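Local coordinates for protein binary enterotoxin of Clostridium perfringens component a (Clostridium perfringens, PDB 5H04) that binds NADH and probably acts as the ADP-ribosyltransferase component of a binary enterotoxin, transferring ADP-ribose from NAD to its target, at residues R6-A11 with L86-Y91; N114-E119 with G198-K203; E291-Y296 with L360-G365. All coordinates share one frame; numbering follows the deposited sequence.

Contact 1: R6-A11 with L86-Y91; sequences RPMDFA and LTKPLY
Met8 and Leu90 bring their CA atoms to 4.7 Å, and here the irregular chain of 6-11 is tied to the start of strand 90-96 by one direct backbone bond, from Tyr91 N to Met8 O. Two residues on, a water accepts from Phe10 N and donates to Tyr91 O, continuing the pairing. Arg6 carries most of the side-chain chemistry. Its chain is extended from CG to NE and runs alongside Lys88 the other way, so that each basic group finds backbone oxygen on the far segment. Arg6 NH1 donates to Pro89 O at 2.8 Å with an N-H...O angle of 167°, the acceptor almost exactly in the guanidinium plane, and also to Pro7 O in its own segment. Arg6 NH2 reaches Lys88 O at 3.0 Å, but from above that carbonyl plane. One guanidinium face is covered by Leu90 CD1, 3.4 Å from Arg6 NH1; Lys88 CG lies over the opposite face. Lys88, bent at chi3 (-77°), returns its NZ to Arg6 O at 2.8 Å. Farther along, Met8 SD packs on Pro89 CB, while the Asp9 carboxylate plane runs nearly parallel to the Tyr91 ring, 13° apart, with Asp9 OD2 standing 3.5 Å from Tyr91 CB. Asp9 OD1 accepts from Ala11 N in an Asx turn and is also bonded to Tyr93; OD2 bonds to His157. With NE in a salt bridge to Asp3, the buried guanidinium is fixed in orientation by acceptors at its edge and sandwiched by aliphatic carbon, which probably eases the cost of burying its charge.

Contact 2: N114-E119 with G198-K203; sequences NIIDEE and GKQYAK
Gln200 takes part in both direct hydrogen bonds of the contact, donating from its backbone to Asn114 and accepting on its side chain from Ile116. Gln200 N donates to Asn114 O at 2.8 Å, approaching from above the carbonyl plane. The Gln200 side chain reaches the same loop, 114-119: extended beyond CG (chi2 -173°), it presents Gln200 OE1 to Ile116 N at 3.0 Å, and the 170° N-H...O angle makes this bond nearly straight. A water adds a third link, donating to both Asn114 O and Gly198 O. In van der Waals contact, the Asn114 amide crosses the aliphatic start of Lys199 at about a right angle, with Asn114 OD1 3.3 Å from Lys199 CB. The isoleucines supply further aliphatic contacts: Ile115 CD1 touches the Gln200 amide, 3.8 Å from Gln200 NE2, whereas Ile116 stretches its CD1 over the strand backbone, 3.2 Å from Tyr201 C, and makes a looser, purely apolar pair with Ala202 CB. Gln200 also rests on Ile193 and Thr195 of the neighbouring strand 185-196. The glutamine thus uses backbone N and side-chain OE1 to bind two peptide groups of the approach to helix 118-128, setting that loop against the beginning of strand 199-209 through polar links backed by a buried isoleucine.

Contact 3: E291-Y296 with L360-G365; sequences EDIITY and LHLPNG
Asp292 and His361 meet obliquely, the carboxylate plane turned 68° from the imidazole. Asp292 OD2 lies at the ring edge, 3.6 Å from His361 CE1; His361 ND1 bonds to Gln211. Asp292 OD1 accepts, on its anti lone pair, from Asn364 N at 2.8 Å, which ties the carboxylate to the chain just after the strand pairing ends. His361 has CG anti to its backbone N (chi1 173°), an orientation in which the ring extends toward Asp292, while Ile294 brings CD1 over the histidine backbone, 3.8 Å from His361 CA.

Ile293, Thr295, Leu360 and Leu362 project from the other sheet face. Ile293 and Leu362 lie side by side and point the same way, Ile293 CG2 to Leu362 CB at 3.9 Å; Thr295 and Leu360 do likewise. Diagonally between these pairs, Thr295 CG2 meets Leu362 CD2 at 4.0 Å. These orientations follow from antiparallel pairing: Ile293-Leu362 and Thr295-Leu360 are hydrogen-bonded pairs, and Ile294-His361 between them is non-hydrogen-bonded. The four backbone bonds include Leu360 N to Thr295 O at 2.8 Å, while the short strand axes make an angle of 136°, consistent with a twisted pairing.

Strand 293-299 is outermost in its mixed five-stranded sheet, and 356-362 separates it from 409-418. Leu360 and Leu362 also pack on Leu418 and on strand 382-385. The Thr295 side chain is about 9 Å from bound NADH, and strand 293-299 continues to the NADH-binding residues Arg297 and Arg298. From the other, N-terminal sheet, strand 132-134 brings Ile134 against Ile294 and Asn132 against His361.

In the fold
Contacts 1 and 2 reach the same N-terminal sheet at different strands, 90-96 and 199-209; their centres are about 27 Å apart. Both join loop to strand near the periphery, with their centres about 26 and 28 Å from the chain centre, and both rely on side chains bonding to backbone: charged groups in contact 1, a neutral amide in contact 2, with one water bridge each. The centre of contact 3 is about 11 Å from the chain centre, in the second sheet, which repeats the 1-3-5-4-2 strand order. It instead pairs two adjacent strands, 293-299 and 356-362, through regular backbone bonds and a largely aliphatic face. Of the three it alone lies near the NADH site; contacts 1 and 2 are structural.

Contact 1: R6-A11 with L86-Y91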
loop_
_atom_site.group_PDB
_atom_site.type_symbol
_atom_site.label_atom_id
_atom_site.label_comp_id
_atom_site.label_asym_id
_atom_site.label_seq_id
_atom_site.Cartn_x
_atom_site.Cartn_y
_atom_site.Cartn_z
ATOM N N ARG A 6 -13.726 -15.391 25.655
ATOM C CA ARG A 6 -13.989 -15.634 24.248
ATOM C C ARG A 6 -12.881 -16.468 23.613
ATOM O O ARG A 6 -11.725 -16.420 24.046
ATOM C CB ARG A 6 -14.136 -14.324 23.460
ATOM C CG ARG A 6 -12.821 -13.612 23.197
ATOM C CD ARG A 6 -12.948 -12.639 22.040
ATOM N NE ARG A 6 -11.787 -11.768 21.923
ATOM C CZ ARG A 6 -10.711 -12.040 21.187
ATOM N NH1 ARG A 6 -10.636 -13.178 20.492
ATOM N NH2 ARG A 6 -9.711 -11.174 21.147
ATOM N N PRO A 7 -13.208 -17.240 22.584
ATOM C CA PRO A 7 -12.167 -17.857 21.762
ATOM C C PRO A 7 -11.540 -16.823 20.842
ATOM O O PRO A 7 -12.010 -15.691 20.720
ATOM C CB PRO A 7 -12.936 -18.912 20.969
ATOM C CG PRO A 7 -14.290 -18.301 20.809
ATOM C CD PRO A 7 -14.560 -17.562 22.093
ATOM N N MET A 8 -10.454 -17.233 20.184
ATOM C CA MET A 8 -9.897 -16.407 19.118
ATOM C C MET A 8 -10.895 -16.227 17.986
ATOM O O MET A 8 -10.928 -15.171 17.344
ATOM C CB MET A 8 -8.605 -17.031 18.582
ATOM C CG MET A 8 -7.405 -16.868 19.498
ATOM S SD MET A 8 -5.875 -17.392 18.702
ATOM C CE MET A 8 -6.227 -19.113 18.384
ATOM N N ASP A 9 -11.729 -17.235 17.743
ATOM C CA ASP A 9 -12.589 -17.286 16.568
ATOM C C ASP A 9 -13.995 -17.663 17.000
ATOM O O ASP A 9 -14.214 -18.780 17.470
ATOM C CB ASP A 9 -12.053 -18.306 15.561
ATOM C CG ASP A 9 -12.633 -18.129 14.176
ATOM O OD1 ASP A 9 -13.737 -17.566 14.038
ATOM O OD2 ASP A 9 -11.965 -18.547 13.211
ATOM N N PHE A 10 -14.953 -16.749 16.815
ATOM C CA PHE A 10 -16.350 -17.037 17.127
ATOM C C PHE A 10 -17.004 -17.961 16.111
ATOM O O PHE A 10 -18.096 -18.479 16.385
ATOM C CB PHE A 10 -17.167 -15.744 17.216
ATOM C CG PHE A 10 -16.835 -14.894 18.415
ATOM C CD1 PHE A 10 -17.199 -15.303 19.691
ATOM C CD2 PHE A 10 -16.178 -13.685 18.266
ATOM C CE1 PHE A 10 -16.898 -14.529 20.797
ATOM C CE2 PHE A 10 -15.870 -12.895 19.372
ATOM C CZ PHE A 10 -16.234 -13.321 20.640
ATOM N N ALA A 11 -16.347 -18.182 14.977
ATOM C CA ALA A 11 -16.889 -19.052 13.939
ATOM C C ALA A 11 -18.296 -18.612 13.561
ATOM O O ALA A 11 -18.495 -17.503 13.066
ATOM C CB ALA A 11 -16.889 -20.499 14.407
ATOM N N LEU A 86 -7.080 -5.309 21.159
ATOM C CA LEU A 86 -7.275 -6.709 21.515
ATOM C C LEU A 86 -6.190 -7.170 22.491
ATOM O O LEU A 86 -5.044 -6.735 22.419
ATOM C CB LEU A 86 -7.240 -7.591 20.261
ATOM C CG LEU A 86 -8.246 -7.365 19.119
ATOM C CD1 LEU A 86 -7.953 -8.292 17.930
ATOM C CD2 LEU A 86 -9.663 -7.586 19.606
ATOM N N THR A 87 -6.563 -8.064 23.411
ATOM C CA THR A 87 -5.595 -8.678 24.322
ATOM C C THR A 87 -5.228 -10.103 23.925
ATOM O O THR A 87 -4.308 -10.682 24.513
ATOM C CB THR A 87 -6.128 -8.680 25.764
ATOM O OG1 THR A 87 -7.271 -9.535 25.851
ATOM C CG2 THR A 87 -6.516 -7.275 26.193
ATOM N N LYS A 88 -5.937 -10.674 22.961
ATOM C CA LYS A 88 -5.571 -11.930 22.310
ATOM C C LYS A 88 -6.045 -11.826 20.865
ATOM O O LYS A 88 -6.817 -10.929 20.528
ATOM C CB LYS A 88 -6.202 -13.135 23.019
ATOM C CG LYS A 88 -7.708 -13.203 22.912
ATOM C CD LYS A 88 -8.287 -14.348 23.740
ATOM C CE LYS A 88 -8.100 -15.698 23.064
ATOM N NZ LYS A 88 -8.945 -16.757 23.685
ATOM N N PRO A 89 -5.561 -12.715 19.987
ATOM C CA PRO A 89 -5.967 -12.615 18.577
ATOM C C PRO A 89 -7.467 -12.774 18.379
ATOM O O PRO A 89 -8.164 -13.438 19.154
ATOM C CB PRO A 89 -5.193 -13.757 17.909
ATOM C CG PRO A 89 -3.985 -13.930 18.772
ATOM C CD PRO A 89 -4.472 -13.689 20.173
ATOM N N LEU A 90 -7.964 -12.159 17.303
ATOM C CA LEU A 90 -9.363 -12.304 16.913
ATOM C C LEU A 90 -9.428 -12.550 15.415
ATOM O O LEU A 90 -8.870 -11.771 14.630
ATOM C CB LEU A 90 -10.179 -11.059 17.287
ATOM C CG LEU A 90 -11.659 -11.098 16.897
ATOM C CD1 LEU A 90 -12.469 -11.933 17.884
ATOM C CD2 LEU A 90 -12.236 -9.687 16.766
ATOM N N TYR A 91 -10.074 -13.637 15.021
ATOM C CA TYR A 91 -10.369 -13.877 13.617
ATOM C C TYR A 91 -11.623 -13.109 13.224
ATOM O O TYR A 91 -12.606 -13.093 13.970
ATOM C CB TYR A 91 -10.571 -15.370 13.352
ATOM C CG TYR A 91 -9.317 -16.231 13.476
ATOM C CD1 TYR A 91 -8.896 -16.713 14.715
ATOM C CD2 TYR A 91 -8.566 -16.572 12.352
ATOM C CE1 TYR A 91 -7.749 -17.504 14.829
ATOM C CE2 TYR A 91 -7.423 -17.366 12.460
ATOM C CZ TYR A 91 -7.020 -17.828 13.702
ATOM O OH TYR A 91 -5.884 -18.624 13.805
HETATM O O HOH W 1 -14.506 -14.276 15.568
#

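Contact 2: N114-E119 with G198-K203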
loop_
_atom_site.group_PDB
_atom_site.type_symbol
_atom_site.label_atom_id
_atom_site.label_comp_id
_atom_site.label_asym_id
_atom_site.label_seq_id
_atom_site.Cartn_x
_atom_site.Cartn_y
_atom_site.Cartn_z
ATOM N N ASN A 114 -22.730 -21.415 -8.906
ATOM C CA ASN A 114 -22.430 -21.905 -7.564
ATOM C C ASN A 114 -21.043 -22.540 -7.454
ATOM O O ASN A 114 -20.661 -22.933 -6.345
ATOM C CB ASN A 114 -23.473 -22.942 -7.118
ATOM C CG ASN A 114 -24.805 -22.328 -6.735
ATOM O OD1 ASN A 114 -24.878 -21.197 -6.254
ATOM N ND2 ASN A 114 -25.877 -23.088 -6.940
ATOM N N ILE A 115 -20.301 -22.680 -8.552
ATOM C CA ILE A 115 -19.097 -23.503 -8.592
ATOM C C ILE A 115 -17.928 -22.648 -9.057
ATOM O O ILE A 115 -18.054 -21.871 -10.009
ATOM C CB ILE A 115 -19.274 -24.724 -9.518
ATOM C CG1 ILE A 115 -20.525 -25.523 -9.133
ATOM C CG2 ILE A 115 -18.060 -25.631 -9.446
ATOM C CD1 ILE A 115 -20.416 -26.242 -7.809
ATOM N N ILE A 116 -16.790 -22.802 -8.397
ATOM C CA ILE A 116 -15.594 -22.024 -8.707
ATOM C C ILE A 116 -14.789 -22.711 -9.799
ATOM O O ILE A 116 -14.623 -23.933 -9.797
ATOM C CB ILE A 116 -14.746 -21.823 -7.442
ATOM C CG1 ILE A 116 -15.338 -20.669 -6.641
ATOM C CG2 ILE A 116 -13.266 -21.580 -7.790
ATOM C CD1 ILE A 116 -14.794 -20.570 -5.286
ATOM N N ASP A 117 -14.268 -21.908 -10.725
ATOM C CA ASP A 117 -13.442 -22.417 -11.809
ATOM C C ASP A 117 -12.078 -22.856 -11.287
ATOM O O ASP A 117 -11.350 -22.068 -10.672
ATOM C CB ASP A 117 -13.286 -21.341 -12.880
ATOM C CG ASP A 117 -12.454 -21.801 -14.050
ATOM O OD1 ASP A 117 -11.209 -21.704 -13.980
ATOM O OD2 ASP A 117 -13.051 -22.273 -15.041
ATOM N N GLU A 118 -11.726 -24.116 -11.557
ATOM C CA GLU A 118 -10.489 -24.682 -11.023
ATOM C C GLU A 118 -9.261 -23.926 -11.518
ATOM O O GLU A 118 -8.370 -23.591 -10.730
ATOM C CB GLU A 118 -10.386 -26.162 -11.395
ATOM C CG GLU A 118 -11.661 -26.952 -11.161
ATOM C CD GLU A 118 -11.692 -28.242 -11.967
ATOM O OE1 GLU A 118 -12.413 -28.283 -12.989
ATOM O OE2 GLU A 118 -10.983 -29.202 -11.585
ATOM N N GLU A 119 -9.191 -23.647 -12.821
ATOM C CA GLU A 119 -8.014 -22.963 -13.347
ATOM C C GLU A 119 -7.909 -21.544 -12.793
ATOM O O GLU A 119 -6.807 -21.071 -12.481
ATOM C CB GLU A 119 -8.054 -22.954 -14.879
ATOM C CG GLU A 119 -6.900 -22.157 -15.535
ATOM C CD GLU A 119 -7.354 -20.873 -16.215
ATOM O OE1 GLU A 119 -8.574 -20.591 -16.180
ATOM O OE2 GLU A 119 -6.485 -20.163 -16.774
ATOM N N GLY A 198 -25.199 -22.883 -0.465
ATOM C CA GLY A 198 -25.134 -23.617 -1.703
ATOM C C GLY A 198 -24.176 -23.077 -2.734
ATOM O O GLY A 198 -24.085 -23.659 -3.819
ATOM N N LYS A 199 -23.455 -21.988 -2.445
ATOM C CA LYS A 199 -22.589 -21.359 -3.430
ATOM C C LYS A 199 -21.144 -21.351 -2.943
ATOM O O LYS A 199 -20.870 -21.133 -1.759
ATOM C CB LYS A 199 -23.056 -19.930 -3.776
ATOM C CG LYS A 199 -22.064 -19.130 -4.618
ATOM C CD LYS A 199 -22.771 -17.929 -5.219
ATOM C CE LYS A 199 -22.191 -16.571 -4.831
ATOM N NZ LYS A 199 -22.789 -15.901 -3.563
ATOM N N GLN A 200 -20.232 -21.596 -3.871
ATOM C CA GLN A 200 -18.813 -21.662 -3.555
ATOM C C GLN A 200 -18.180 -20.277 -3.595
ATOM O O GLN A 200 -18.481 -19.459 -4.474
ATOM C CB GLN A 200 -18.096 -22.610 -4.521
ATOM C CG GLN A 200 -18.505 -24.075 -4.336
ATOM C CD GLN A 200 -17.678 -25.030 -5.176
ATOM O OE1 GLN A 200 -16.872 -24.610 -6.000
ATOM N NE2 GLN A 200 -17.879 -26.335 -4.964
ATOM N N TYR A 201 -17.293 -20.028 -2.628
ATOM C CA TYR A 201 -16.516 -18.802 -2.537
ATOM C C TYR A 201 -15.061 -19.191 -2.373
ATOM O O TYR A 201 -14.753 -20.230 -1.784
ATOM C CB TYR A 201 -16.915 -17.932 -1.337
ATOM C CG TYR A 201 -18.360 -17.401 -1.341
ATOM C CD1 TYR A 201 -18.673 -16.151 -1.875
ATOM C CD2 TYR A 201 -19.390 -18.131 -0.759
ATOM C CE1 TYR A 201 -19.967 -15.655 -1.840
ATOM C CE2 TYR A 201 -20.690 -17.639 -0.733
ATOM C CZ TYR A 201 -20.969 -16.407 -1.282
ATOM O OH TYR A 201 -22.297 -15.927 -1.273
ATOM N N ALA A 202 -14.170 -18.371 -2.921
ATOM C CA ALA A 202 -12.743 -18.540 -2.659
ATOM C C ALA A 202 -12.450 -17.974 -1.276
ATOM O O ALA A 202 -12.638 -16.774 -1.040
ATOM C CB ALA A 202 -11.906 -17.842 -3.731
ATOM N N LYS A 203 -12.017 -18.833 -0.353
ATOM C CA LYS A 203 -11.773 -18.430 1.025
ATOM C C LYS A 203 -10.275 -18.171 1.187
ATOM O O LYS A 203 -9.463 -19.098 1.090
ATOM C CB LYS A 203 -12.253 -19.502 1.998
ATOM C CG LYS A 203 -12.218 -19.053 3.438
ATOM C CD LYS A 203 -12.721 -20.139 4.348
ATOM C CE LYS A 203 -12.632 -19.699 5.793
ATOM N NZ LYS A 203 -11.227 -19.758 6.275
HETATM O O HOH W 2 -22.100 -25.493 -5.073
#

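Contact 3: E291-Y296 with L360-G365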
loop_
_atom_site.group_PDB
_atom_site.type_symbol
_atom_site.label_atom_id
_atom_site.label_comp_id
_atom_site.label_asym_id
_atom_site.label_seq_id
_atom_site.Cartn_x
_atom_site.Cartn_y
_atom_site.Cartn_z
ATOM N N GLU A 291 15.228 -3.820 6.880
ATOM C CA GLU A 291 13.896 -4.346 7.158
ATOM C C GLU A 291 12.978 -3.977 5.999
ATOM O O GLU A 291 13.195 -2.965 5.328
ATOM C CB GLU A 291 13.329 -3.793 8.471
ATOM C CG GLU A 291 13.098 -2.295 8.445
ATOM C CD GLU A 291 12.793 -1.723 9.816
ATOM O OE1 GLU A 291 11.852 -2.206 10.481
ATOM O OE2 GLU A 291 13.520 -0.801 10.227
ATOM N N ASP A 292 11.966 -4.812 5.763
ATOM C CA ASP A 292 10.957 -4.514 4.746
ATOM C C ASP A 292 10.434 -3.095 4.929
ATOM O O ASP A 292 10.116 -2.679 6.047
ATOM C CB ASP A 292 9.769 -5.485 4.845
ATOM C CG ASP A 292 10.115 -6.930 4.525
ATOM O OD1 ASP A 292 11.218 -7.267 4.031
ATOM O OD2 ASP A 292 9.219 -7.767 4.781
ATOM N N ILE A 293 10.338 -2.341 3.832
ATOM C CA ILE A 293 9.876 -0.957 3.901
ATOM C C ILE A 293 9.094 -0.637 2.631
ATOM O O ILE A 293 9.367 -1.179 1.555
ATOM C CB ILE A 293 11.058 0.026 4.098
ATOM C CG1 ILE A 293 10.552 1.451 4.397
ATOM C CG2 ILE A 293 11.990 0.011 2.869
ATOM C CD1 ILE A 293 11.667 2.445 4.845
ATOM N N ILE A 294 8.104 0.251 2.763
ATOM C CA ILE A 294 7.388 0.781 1.611
ATOM C C ILE A 294 8.074 2.062 1.155
ATOM O O ILE A 294 8.337 2.958 1.969
ATOM C CB ILE A 294 5.913 1.051 1.958
ATOM C CG1 ILE A 294 5.222 -0.237 2.433
ATOM C CG2 ILE A 294 5.184 1.715 0.775
ATOM C CD1 ILE A 294 5.411 -1.441 1.526
ATOM N N THR A 295 8.342 2.170 -0.146
ATOM C CA THR A 295 8.844 3.428 -0.704
ATOM C C THR A 295 7.977 3.804 -1.897
ATOM O O THR A 295 7.140 3.017 -2.347
ATOM C CB THR A 295 10.330 3.357 -1.110
ATOM O OG1 THR A 295 10.497 2.466 -2.223
ATOM C CG2 THR A 295 11.193 2.895 0.052
ATOM N N TYR A 296 8.166 5.027 -2.401
ATOM C CA TYR A 296 7.269 5.596 -3.402
ATOM C C TYR A 296 8.040 6.185 -4.573
ATOM O O TYR A 296 9.198 6.604 -4.437
ATOM C CB TYR A 296 6.377 6.687 -2.796
ATOM C CG TYR A 296 5.510 6.187 -1.681
ATOM C CD1 TYR A 296 5.982 6.151 -0.378
ATOM C CD2 TYR A 296 4.214 5.759 -1.923
ATOM C CE1 TYR A 296 5.189 5.686 0.662
ATOM C CE2 TYR A 296 3.401 5.281 -0.888
ATOM C CZ TYR A 296 3.896 5.261 0.400
ATOM O OH TYR A 296 3.105 4.804 1.421
ATOM N N LEU A 360 5.938 0.771 -3.454
ATOM C CA LEU A 360 6.824 -0.374 -3.669
ATOM C C LEU A 360 7.141 -1.050 -2.350
ATOM O O LEU A 360 7.653 -0.415 -1.422
ATOM C CB LEU A 360 8.108 0.075 -4.364
ATOM C CG LEU A 360 9.217 -0.957 -4.568
ATOM C CD1 LEU A 360 8.835 -2.001 -5.608
ATOM C CD2 LEU A 360 10.519 -0.259 -4.960
ATOM N N HIS A 361 6.862 -2.347 -2.275
ATOM C CA HIS A 361 7.383 -3.151 -1.185
ATOM C C HIS A 361 8.852 -3.424 -1.478
ATOM O O HIS A 361 9.176 -4.151 -2.423
ATOM C CB HIS A 361 6.594 -4.451 -1.038
ATOM C CG HIS A 361 7.193 -5.385 -0.037
ATOM N ND1 HIS A 361 6.782 -5.426 1.276
ATOM C CD2 HIS A 361 8.214 -6.271 -0.140
ATOM C CE1 HIS A 361 7.502 -6.319 1.933
ATOM N NE2 HIS A 361 8.380 -6.843 1.098
ATOM N N LEU A 362 9.738 -2.844 -0.660
ATOM C CA LEU A 362 11.185 -2.956 -0.807
ATOM C C LEU A 362 11.704 -3.930 0.240
ATOM O O LEU A 362 11.779 -3.576 1.424
ATOM C CB LEU A 362 11.833 -1.577 -0.638
ATOM C CG LEU A 362 13.349 -1.485 -0.802
ATOM C CD1 LEU A 362 13.774 -1.998 -2.171
ATOM C CD2 LEU A 362 13.832 -0.033 -0.592
ATOM N N PRO A 363 12.075 -5.149 -0.127
ATOM C CA PRO A 363 12.347 -6.168 0.892
ATOM C C PRO A 363 13.637 -5.931 1.649
ATOM O O PRO A 363 14.604 -5.342 1.146
ATOM C CB PRO A 363 12.427 -7.472 0.089
ATOM C CG PRO A 363 11.781 -7.194 -1.180
ATOM C CD PRO A 363 12.003 -5.727 -1.475
ATOM N N ASN A 364 13.622 -6.386 2.896
ATOM C CA ASN A 364 14.843 -6.680 3.630
ATOM C C ASN A 364 15.838 -7.381 2.710
ATOM O O ASN A 364 15.492 -8.351 2.028
ATOM C CB ASN A 364 14.488 -7.577 4.821
ATOM C CG ASN A 364 15.664 -7.865 5.734
ATOM O OD1 ASN A 364 16.822 -7.677 5.372
ATOM N ND2 ASN A 364 15.359 -8.321 6.941
ATOM N N GLY A 365 17.071 -6.875 2.683
ATOM C CA GLY A 365 18.129 -7.442 1.870
ATOM C C GLY A 365 18.348 -6.768 0.535
ATOM O O GLY A 365 19.311 -7.115 -0.161
#